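SusD superfamily protein (Bacteroides thetaiotaomicron, PDB 3MCX) is of unknown function but, as a member of the SusD family associated with the outer membrane, probably takes part in binding and capturing nutrient glycans at the cell surface. Local coordinates at residues I84-N89 with L459-E465. Residues are numbered along the deposited sequence; the frame is centred on the assembly and turned at random.
Sequences IVLPWN and LPIPQSE. With GOL (glycerol), chain K.
With CG anti to the backbone N (chi1 177°), W88 lays its indole, carried by helix 81-106, against P462 and beside E465, while E465, its CG beside the backbone N and its chain bent at chi2 (-72°), turns its carboxylate back to the indole. The NE1 of W88 donates to OE2 of E465 over 3.1 Å; the bond is bent, and it meets the carboxylate from above its plane. NE1 also donates to O2 of a glycerol, probably from the crystallisation liquor, at 2.8 Å, though the glycerol oxygens stand too close to OE2 of E465 for their placing to be trusted in detail. The ring of P462 lies across one face of the indole, its CG 3.8 Å from the centroid of the W88 five-membered ring, a CH-pi contact. At the far end of the indole, CD1 of I461 packs against CZ3 of W88 at 3.7 Å. Replacing W88 by an alanine would probably leave P462 and I461 without their aromatic partner and OE2 of E465 without its indole donor. One turn earlier, I84 rests CG2 against CG of P462 at 3.7 Å and packs CD1 against both CB of L459 and CD of P460. At the polar margin a single water donates to OD1 of N89 and OE2 of E465 and accepts from OG of S464. F140 of helix 115-140 meets the W88 ring edge-to-face and also touches I84, L459 and I461. The example illustrates a proline-rich loop, with P462 at the N-cap position of helix 463-468, docking the C-terminal part of the chain onto a long helix of the helix-rich SusD fold.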
loop_
_atom_site.group_PDB
_atom_site.type_symbol
_atom_site.label_atom_id
_atom_site.label_comp_id
_atom_site.label_asym_id
_atom_site.label_seq_id
_atom_site.Cartn_x
_atom_site.Cartn_y
_atom_site.Cartn_z
ATOM N N ILE A 84 3.515 -15.798 3.503
ATOM C CA ILE A 84 4.920 -15.502 3.812
ATOM C C ILE A 84 5.841 -15.903 2.670
ATOM O O ILE A 84 6.556 -15.042 2.134
ATOM C CB ILE A 84 5.338 -16.175 5.124
ATOM C CG1 ILE A 84 4.566 -15.612 6.332
ATOM C CG2 ILE A 84 6.858 -16.070 5.371
ATOM C CD1 ILE A 84 4.808 -14.123 6.633
ATOM N N VAL A 85 5.816 -17.161 2.261
ATOM C CA VAL A 85 6.739 -17.613 1.224
ATOM C C VAL A 85 6.463 -16.893 -0.101
ATOM O O VAL A 85 7.363 -16.357 -0.734
ATOM C CB VAL A 85 6.655 -19.135 1.017
ATOM C CG1 VAL A 85 7.620 -19.616 -0.064
ATOM C CG2 VAL A 85 6.986 -19.883 2.321
ATOM N N LEU A 86 5.206 -16.890 -0.551
ATOM C CA LEU A 86 4.912 -16.286 -1.847
ATOM C C LEU A 86 5.161 -14.763 -1.857
ATOM O O LEU A 86 5.782 -14.264 -2.802
ATOM C CB LEU A 86 3.466 -16.656 -2.266
ATOM C CG LEU A 86 3.319 -18.058 -2.837
ATOM C CD1 LEU A 86 1.837 -18.351 -3.054
ATOM C CD2 LEU A 86 4.120 -18.236 -4.156
ATOM N N PRO A 87 4.690 -14.013 -0.843
ATOM C CA PRO A 87 4.968 -12.571 -0.892
ATOM C C PRO A 87 6.436 -12.197 -0.857
ATOM O O PRO A 87 6.824 -11.240 -1.507
ATOM C CB PRO A 87 4.169 -12.017 0.298
ATOM C CG PRO A 87 3.047 -13.049 0.498
ATOM C CD PRO A 87 3.709 -14.350 0.207
ATOM N N TRP A 88 7.233 -12.959 -0.135
ATOM C CA TRP A 88 8.685 -12.760 -0.122
ATOM C C TRP A 88 9.283 -13.074 -1.491
ATOM O O TRP A 88 9.993 -12.257 -2.087
ATOM C CB TRP A 88 9.294 -13.680 0.931
ATOM C CG TRP A 88 10.786 -13.663 1.037
ATOM C CD1 TRP A 88 11.636 -14.408 0.325
ATOM C CD2 TRP A 88 11.579 -12.958 2.007
ATOM N NE1 TRP A 88 12.944 -14.204 0.747
ATOM C CE2 TRP A 88 12.918 -13.314 1.783
ATOM C CE3 TRP A 88 11.280 -12.036 3.001
ATOM C CZ2 TRP A 88 13.981 -12.793 2.553
ATOM C CZ3 TRP A 88 12.326 -11.518 3.772
ATOM C CH2 TRP A 88 13.640 -11.905 3.553
ATOM N N ASN A 89 9.007 -14.272 -2.003
ATOM C CA ASN A 89 9.664 -14.750 -3.205
ATOM C C ASN A 89 9.221 -13.912 -4.410
ATOM O O ASN A 89 9.993 -13.676 -5.326
ATOM C CB ASN A 89 9.362 -16.223 -3.481
ATOM C CG ASN A 89 10.162 -17.175 -2.611
ATOM O OD1 ASN A 89 11.169 -16.797 -2.013
ATOM N ND2 ASN A 89 9.758 -18.429 -2.606
ATOM N N LEU A 459 6.823 -9.555 10.221
ATOM C CA LEU A 459 6.428 -10.896 9.779
ATOM C C LEU A 459 7.599 -11.835 9.856
ATOM O O LEU A 459 8.746 -11.427 9.703
ATOM C CB LEU A 459 5.896 -10.860 8.349
ATOM C CG LEU A 459 4.576 -10.120 8.141
ATOM C CD1 LEU A 459 4.217 -10.153 6.678
ATOM C CD2 LEU A 459 3.464 -10.761 8.948
ATOM N N PRO A 460 7.346 -13.127 10.066
ATOM C CA PRO A 460 8.451 -14.058 10.032
ATOM C C PRO A 460 9.076 -14.166 8.645
ATOM O O PRO A 460 8.369 -14.177 7.662
ATOM C CB PRO A 460 7.828 -15.398 10.450
ATOM C CG PRO A 460 6.422 -15.240 10.050
ATOM C CD PRO A 460 6.046 -13.805 10.181
ATOM N N ILE A 461 10.390 -14.242 8.627
ATOM C CA ILE A 461 11.142 -14.550 7.432
ATOM C C ILE A 461 10.708 -15.977 7.015
ATOM O O ILE A 461 10.548 -16.835 7.853
ATOM C CB ILE A 461 12.645 -14.534 7.736
ATOM C CG1 ILE A 461 13.117 -13.162 8.305
ATOM C CG2 ILE A 461 13.508 -14.960 6.491
ATOM C CD1 ILE A 461 12.827 -11.963 7.449
ATOM N N PRO A 462 10.533 -16.229 5.709
ATOM C CA PRO A 462 10.096 -17.564 5.299
ATOM C C PRO A 462 11.013 -18.641 5.826
ATOM O O PRO A 462 12.249 -18.528 5.784
ATOM C CB PRO A 462 10.151 -17.502 3.758
ATOM C CG PRO A 462 10.045 -16.082 3.408
ATOM C CD PRO A 462 10.582 -15.278 4.585
ATOM N N GLN A 463 10.430 -19.758 6.264
ATOM C CA GLN A 463 11.208 -20.854 6.753
ATOM C C GLN A 463 12.148 -21.414 5.683
ATOM O O GLN A 463 13.215 -21.906 5.998
ATOM C CB GLN A 463 10.334 -22.018 7.291
ATOM C CG GLN A 463 11.065 -23.053 8.056
ATOM C CD GLN A 463 11.698 -22.527 9.318
ATOM O OE1 GLN A 463 11.102 -21.656 9.973
ATOM N NE2 GLN A 463 12.861 -23.057 9.694
ATOM N N SER A 464 11.727 -21.294 4.421
ATOM C CA SER A 464 12.571 -21.717 3.291
ATOM C C SER A 464 13.924 -21.005 3.358
ATOM O O SER A 464 14.964 -21.627 3.146
ATOM C CB SER A 464 11.867 -21.383 1.978
ATOM O OG SER A 464 11.384 -20.076 1.929
ATOM N N GLU A 465 13.900 -19.707 3.652
ATOM C CA GLU A 465 15.167 -18.962 3.814
ATOM C C GLU A 465 15.977 -19.376 5.007
ATOM O O GLU A 465 17.202 -19.500 4.946
ATOM C CB GLU A 465 14.895 -17.449 3.879
ATOM C CG GLU A 465 14.320 -16.876 2.637
ATOM C CD GLU A 465 15.308 -16.775 1.471
ATOM O OE1 GLU A 465 16.549 -16.811 1.620
ATOM O OE2 GLU A 465 14.777 -16.724 0.369
HETATM C C1 GOL K . 16.995 -15.555 -1.436
HETATM O O1 GOL K . 16.192 -16.740 -1.493
HETATM C C2 GOL K . 16.026 -14.393 -1.578
HETATM O O2 GOL K . 14.799 -14.949 -1.220
HETATM C C3 GOL K . 16.334 -13.132 -0.766
HETATM O O3 GOL K . 17.723 -12.858 -0.784
HETATM O O HOH W 1 12.260 -18.396 0.020
#